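Local structure of nucleoside-diphosphate-sugar epimerase (Pseudomonas aeruginosa, 2X4G) at residues G26-R31 against G186-G191; G20-L25 against I50-Y55. The protein probably acts on nucleotide-linked sugars or related substrates with the help of a nicotinamide dinucleotide, as an NAD-dependent epimerase/dehydratase family member of Rossmann fold. All blocks are in the same frame, centred on the assembly; numbering follows the deposited sequence.

Contact 1 of 2, residues G26-R31 against G186-G191; sequences GHHAAR and GELDIG
His27 and Leu188 have the nearest CA atoms of the two segments, 7.8 Å apart, where a turn of helix 24-35 faces an irregular loop that leaves strand 176-185 and runs toward helix 196-202. Across that distance, helix side chains reach to a leucine side chain and to a main-chain carbonyl of the loop. Leu188 adopts a left-handed backbone conformation (phi 73°) and directs its side chain at the helix. Its CD1 lies over one face of the His27 imidazole, displaced toward the rim, in a CH-pi contact 3.5 Å from the ring centroid; the two side chains cross at about a right angle. The same methyl meets Arg31 coming from the opposite direction, with Leu188 CD1 3.6 Å from Arg31 NE, so one branch of the leucine serves two residues a helical turn apart. The polar ends of both helix residues are engaged elsewhere: His27 NE2 and Arg31 NE each hydrogen-bond to Tyr55 OH, so both groups that flank the methyl share one hydroxyl partner.

One hydrogen bond joins helix to loop directly. With CG anti to its carbonyl carbon (chi1 -74°), His28 brings its imidazole to the loop, and His28 NE2 donates to Glu187 O at 2.9 Å. The bond is nearly straight, 167° at the hydrogen, and the oxygen lies close to the ring plane, although the donor is tilted out of the carbonyl plane. The carbonyl can only accept, so the bond calls for a hydrogen on NE2. Glu187 and Leu188 also touch Trp333 of helix 323-336, which places the loop between two helices. Such packing of the first helix of a Rossmann fold against the loop after a later parallel strand joins distant parts of the nucleotide-binding domain at the C-terminal ends of the sheet's strands.

Contact 2 of 2, residues G20-L25 against I50-Y55; sequences GATGLL and IQRLAY
Thr22 and Ile50 bring the backbones to 6.2 Å between CA atoms, where the type I turn from Gly20 to Gly23 faces the 3-10 region that follows strand 39-44. Their side chains cross at about a right angle, with Thr22 CG2 touching the Ile50 CD1 methyl at 3.4 Å. Ile50 CG1 stands anti to the backbone N (chi1 -153°), carrying CD1 toward the turn, where it also approaches Ala21 CB at 4.0 Å. From further along 50-55, Leu53 sends in CD2, which lies 3.7 Å from Ala21 CB and also touches the Ala21 carbonyl oxygen. Leu42 of strand 39-44 adjoins Ala21, Ile50 and Leu53, extending this apolar patch to the sheet.

At the partly exposed margin, the bends in the Arg52 chain bring its guanidinium edge-on to the turn. Arg52 NH2 donates to Thr22 O at 3.2 Å, in the carbonyl plane and on a lone pair, with an angle of 164° at the hydrogen. Gly23 occupies the N-cap position of helix 24-35. Between the first strand and first helix, Gly20, Gly23 and Gly26 fit the GxxGxxG pattern of the Rossmann turn that, in related enzymes, lies against the dinucleotide.

Overall arrangement
The two contacts illustrate how one helix can be tied to different loops along its length. Both use helix 24-35: contact 2 at its N-terminal approach, contact 1 on the turns that follow. Their centres are 7 Å apart, and their segments alternate along the chain. Contact 2 is the more buried, pairing a small apolar cluster with a hydrogen bond from an arginine at the partly exposed rim of the cluster; contact 1, only partly buried, relies on imidazoles, a leucine methyl and a backbone carbonyl. Tyr55 of the 50-55 segment reaches the helix face used by contact 1. Together they join the strand 39-44 and strand 176-185 sides of the Rossmann fold around its first helix.

Contact 1 of 2, residues G26-R31 against G186-G191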
loop_
_atom_site.group_PDB
_atom_site.type_symbol
_atom_site.label_atom_id
_atom_site.label_comp_id
_atom_site.label_asym_id
_atom_site.label_seq_id
_atom_site.Cartn_x
_atom_site.Cartn_y
_atom_site.Cartn_z
ATOM N N GLY A 26 -7.279 -6.008 -26.507
ATOM C CA GLY A 26 -7.483 -7.225 -27.305
ATOM C C GLY A 26 -8.811 -7.267 -28.064
ATOM O O GLY A 26 -8.876 -7.770 -29.179
ATOM N N HIS A 27 -9.879 -6.747 -27.462
ATOM C CA HIS A 27 -11.205 -6.835 -28.049
ATOM C C HIS A 27 -11.175 -6.028 -29.323
ATOM O O HIS A 27 -11.728 -6.430 -30.347
ATOM C CB HIS A 27 -12.220 -6.292 -27.059
ATOM C CG HIS A 27 -13.649 -6.498 -27.449
ATOM N ND1 HIS A 27 -14.682 -6.335 -26.552
ATOM C CD2 HIS A 27 -14.226 -6.827 -28.628
ATOM C CE1 HIS A 27 -15.832 -6.561 -27.159
ATOM N NE2 HIS A 27 -15.585 -6.853 -28.421
ATOM N N HIS A 28 -10.500 -4.888 -29.253
ATOM C CA HIS A 28 -10.370 -3.974 -30.403
ATOM C C HIS A 28 -9.351 -4.513 -31.434
ATOM O O HIS A 28 -9.498 -4.268 -32.624
ATOM C CB HIS A 28 -9.994 -2.558 -29.940
ATOM C CG HIS A 28 -11.121 -1.796 -29.297
ATOM N ND1 HIS A 28 -12.093 -1.137 -30.024
ATOM C CD2 HIS A 28 -11.401 -1.548 -27.993
ATOM C CE1 HIS A 28 -12.935 -0.544 -29.195
ATOM N NE2 HIS A 28 -12.535 -0.775 -27.955
ATOM N N ALA A 29 -8.339 -5.269 -31.026
ATOM C CA ALA A 29 -7.516 -5.958 -32.032
ATOM C C ALA A 29 -8.411 -6.945 -32.780
ATOM O O ALA A 29 -8.427 -6.963 -34.001
ATOM C CB ALA A 29 -6.351 -6.666 -31.414
ATOM N N ALA A 30 -9.177 -7.738 -32.034
ATOM C CA ALA A 30 -10.055 -8.741 -32.616
ATOM C C ALA A 30 -10.972 -8.111 -33.670
ATOM O O ALA A 30 -11.028 -8.565 -34.820
ATOM C CB ALA A 30 -10.862 -9.418 -31.539
ATOM N N ARG A 31 -11.659 -7.050 -33.279
ATOM C CA ARG A 31 -12.491 -6.279 -34.193
ATOM C C ARG A 31 -11.789 -5.791 -35.458
ATOM O O ARG A 31 -12.369 -5.757 -36.526
ATOM C CB ARG A 31 -12.984 -5.042 -33.476
ATOM C CG ARG A 31 -14.004 -5.287 -32.433
ATOM C CD ARG A 31 -14.334 -3.971 -31.765
ATOM N NE ARG A 31 -15.712 -4.029 -31.373
ATOM C CZ ARG A 31 -16.705 -3.333 -31.901
ATOM N NH1 ARG A 31 -16.500 -2.416 -32.809
ATOM N NH2 ARG A 31 -17.929 -3.552 -31.459
ATOM N N GLY A 186 -11.483 4.178 -24.438
ATOM C CA GLY A 186 -12.570 3.961 -25.384
ATOM C C GLY A 186 -13.700 3.129 -24.851
ATOM O O GLY A 186 -13.834 2.943 -23.666
ATOM N N GLU A 187 -14.532 2.624 -25.744
ATOM C CA GLU A 187 -15.636 1.751 -25.322
ATOM C C GLU A 187 -15.192 0.286 -25.148
ATOM O O GLU A 187 -14.130 -0.131 -25.616
ATOM C CB GLU A 187 -16.804 1.851 -26.287
ATOM C CG GLU A 187 -16.477 1.498 -27.719
ATOM C CD GLU A 187 -17.675 1.613 -28.650
ATOM O OE1 GLU A 187 -18.768 2.019 -28.194
ATOM O OE2 GLU A 187 -17.518 1.325 -29.861
ATOM N N LEU A 188 -16.022 -0.479 -24.467
ATOM C CA LEU A 188 -15.754 -1.882 -24.165
ATOM C C LEU A 188 -14.681 -2.084 -23.093
ATOM O O LEU A 188 -13.950 -3.030 -23.166
ATOM C CB LEU A 188 -15.405 -2.673 -25.446
ATOM C CG LEU A 188 -16.300 -2.413 -26.676
ATOM C CD1 LEU A 188 -15.913 -3.279 -27.852
ATOM C CD2 LEU A 188 -17.780 -2.569 -26.357
ATOM N N ASP A 189 -14.606 -1.222 -22.081
ATOM C CA ASP A 189 -13.524 -1.289 -21.074
ATOM C C ASP A 189 -14.108 -1.877 -19.798
ATOM O O ASP A 189 -14.615 -1.153 -18.955
ATOM C CB ASP A 189 -12.955 0.120 -20.827
ATOM C CG ASP A 189 -11.728 0.126 -19.923
ATOM O OD1 ASP A 189 -11.124 -0.942 -19.716
ATOM O OD2 ASP A 189 -11.347 1.216 -19.425
ATOM N N ILE A 190 -14.059 -3.193 -19.644
ATOM C CA ILE A 190 -14.938 -3.822 -18.666
ATOM C C ILE A 190 -14.628 -3.496 -17.221
ATOM O O ILE A 190 -15.528 -3.130 -16.466
ATOM C CB ILE A 190 -14.988 -5.319 -18.768
ATOM C CG1 ILE A 190 -15.400 -5.749 -20.148
ATOM C CG2 ILE A 190 -16.061 -5.874 -17.809
ATOM C CD1 ILE A 190 -16.306 -6.981 -20.056
ATOM N N GLY A 191 -13.392 -3.642 -16.801
ATOM C CA GLY A 191 -13.086 -3.392 -15.382
ATOM C C GLY A 191 -13.897 -2.271 -14.710
ATOM O O GLY A 191 -14.710 -2.536 -13.821
#

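Contact 2 of 2, residues G20-L25 against I50-Y55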
loop_
_atom_site.group_PDB
_atom_site.type_symbol
_atom_site.label_atom_id
_atom_site.label_comp_id
_atom_site.label_asym_id
_atom_site.label_seq_id
_atom_site.Cartn_x
_atom_site.Cartn_y
_atom_site.Cartn_z
ATOM N N GLY A 20 -6.071 -12.795 -24.985
ATOM C CA GLY A 20 -6.494 -11.678 -24.146
ATOM C C GLY A 20 -7.514 -10.811 -24.844
ATOM O O GLY A 20 -7.577 -9.612 -24.598
ATOM N N ALA A 21 -8.333 -11.441 -25.684
ATOM C CA ALA A 21 -9.350 -10.770 -26.476
ATOM C C ALA A 21 -10.481 -10.131 -25.682
ATOM O O ALA A 21 -11.193 -9.283 -26.209
ATOM C CB ALA A 21 -9.941 -11.741 -27.456
ATOM N N THR A 22 -10.667 -10.522 -24.434
ATOM C CA THR A 22 -11.746 -9.956 -23.613
ATOM C C THR A 22 -11.310 -8.660 -22.917
ATOM O O THR A 22 -12.148 -7.923 -22.416
ATOM C CB THR A 22 -12.224 -10.953 -22.548
ATOM O OG1 THR A 22 -11.118 -11.302 -21.722
ATOM C CG2 THR A 22 -12.781 -12.209 -23.182
ATOM N N GLY A 23 -10.009 -8.387 -22.876
ATOM C CA GLY A 23 -9.530 -7.091 -22.393
ATOM C C GLY A 23 -9.811 -5.982 -23.398
ATOM O O GLY A 23 -10.129 -6.255 -24.557
ATOM N N LEU A 24 -9.664 -4.729 -22.971
ATOM C CA LEU A 24 -10.014 -3.580 -23.802
ATOM C C LEU A 24 -9.240 -3.582 -25.098
ATOM O O LEU A 24 -9.812 -3.463 -26.173
ATOM C CB LEU A 24 -9.744 -2.263 -23.060
ATOM C CG LEU A 24 -9.977 -0.947 -23.831
ATOM C CD1 LEU A 24 -11.365 -0.906 -24.471
ATOM C CD2 LEU A 24 -9.740 0.252 -22.918
ATOM N N LEU A 25 -7.930 -3.702 -25.002
ATOM C CA LEU A 25 -7.114 -3.563 -26.186
ATOM C C LEU A 25 -7.215 -4.820 -27.086
ATOM O O LEU A 25 -7.269 -4.716 -28.294
ATOM C CB LEU A 25 -5.676 -3.227 -25.799
ATOM C CG LEU A 25 -4.737 -3.012 -26.986
ATOM C CD1 LEU A 25 -5.228 -1.854 -27.888
ATOM C CD2 LEU A 25 -3.263 -2.843 -26.523
ATOM N N ILE A 50 -15.557 -15.329 -23.291
ATOM C CA ILE A 50 -15.230 -15.020 -24.640
ATOM C C ILE A 50 -16.516 -14.926 -25.481
ATOM O O ILE A 50 -16.516 -14.333 -26.545
ATOM C CB ILE A 50 -14.228 -16.094 -25.137
ATOM C CG1 ILE A 50 -13.325 -15.529 -26.244
ATOM C CG2 ILE A 50 -14.951 -17.396 -25.512
ATOM C CD1 ILE A 50 -12.417 -14.395 -25.788
ATOM N N GLN A 51 -17.621 -15.475 -24.987
ATOM C CA GLN A 51 -18.917 -15.328 -25.665
ATOM C C GLN A 51 -19.368 -13.864 -25.837
ATOM O O GLN A 51 -20.301 -13.608 -26.587
ATOM C CB GLN A 51 -20.023 -16.138 -24.966
ATOM C CG GLN A 51 -20.215 -15.830 -23.465
ATOM C CD GLN A 51 -19.563 -16.888 -22.520
ATOM O OE1 GLN A 51 -18.337 -17.080 -22.522
ATOM N NE2 GLN A 51 -20.396 -17.556 -21.705
ATOM N N ARG A 52 -18.715 -12.913 -25.160
ATOM C CA ARG A 52 -18.930 -11.493 -25.469
ATOM C C ARG A 52 -18.461 -11.115 -26.872
ATOM O O ARG A 52 -18.780 -10.038 -27.342
ATOM C CB ARG A 52 -18.209 -10.571 -24.477
ATOM C CG ARG A 52 -18.631 -10.734 -23.038
ATOM C CD ARG A 52 -18.595 -9.430 -22.203
ATOM N NE ARG A 52 -17.506 -8.550 -22.594
ATOM C CZ ARG A 52 -16.218 -8.808 -22.393
ATOM N NH1 ARG A 52 -15.829 -9.930 -21.786
ATOM N NH2 ARG A 52 -15.306 -7.931 -22.800
ATOM N N LEU A 53 -17.671 -11.974 -27.509
ATOM C CA LEU A 53 -17.130 -11.714 -28.835
ATOM C C LEU A 53 -17.758 -12.609 -29.911
ATOM O O LEU A 53 -17.340 -12.593 -31.083
ATOM C CB LEU A 53 -15.602 -11.865 -28.823
ATOM C CG LEU A 53 -14.860 -10.646 -28.274
ATOM C CD1 LEU A 53 -15.134 -10.490 -26.805
ATOM C CD2 LEU A 53 -13.377 -10.767 -28.506
ATOM N N ALA A 54 -18.783 -13.364 -29.533
ATOM C CA ALA A 54 -19.456 -14.249 -30.488
ATOM C C ALA A 54 -19.944 -13.503 -31.744
ATOM O O ALA A 54 -19.894 -14.044 -32.837
ATOM C CB ALA A 54 -20.620 -14.993 -29.809
ATOM N N TYR A 55 -20.387 -12.260 -31.586
ATOM C CA TYR A 55 -20.831 -11.432 -32.712
ATOM C C TYR A 55 -19.780 -11.310 -33.833
ATOM O O TYR A 55 -20.144 -11.140 -34.999
ATOM C CB TYR A 55 -21.294 -10.047 -32.230
ATOM C CG TYR A 55 -20.174 -9.104 -31.810
ATOM C CD1 TYR A 55 -19.543 -9.233 -30.571
ATOM C CD2 TYR A 55 -19.755 -8.071 -32.644
ATOM C CE1 TYR A 55 -18.536 -8.384 -30.186
ATOM C CE2 TYR A 55 -18.723 -7.216 -32.260
ATOM C CZ TYR A 55 -18.119 -7.382 -31.027
ATOM O OH TYR A 55 -17.103 -6.544 -30.632
#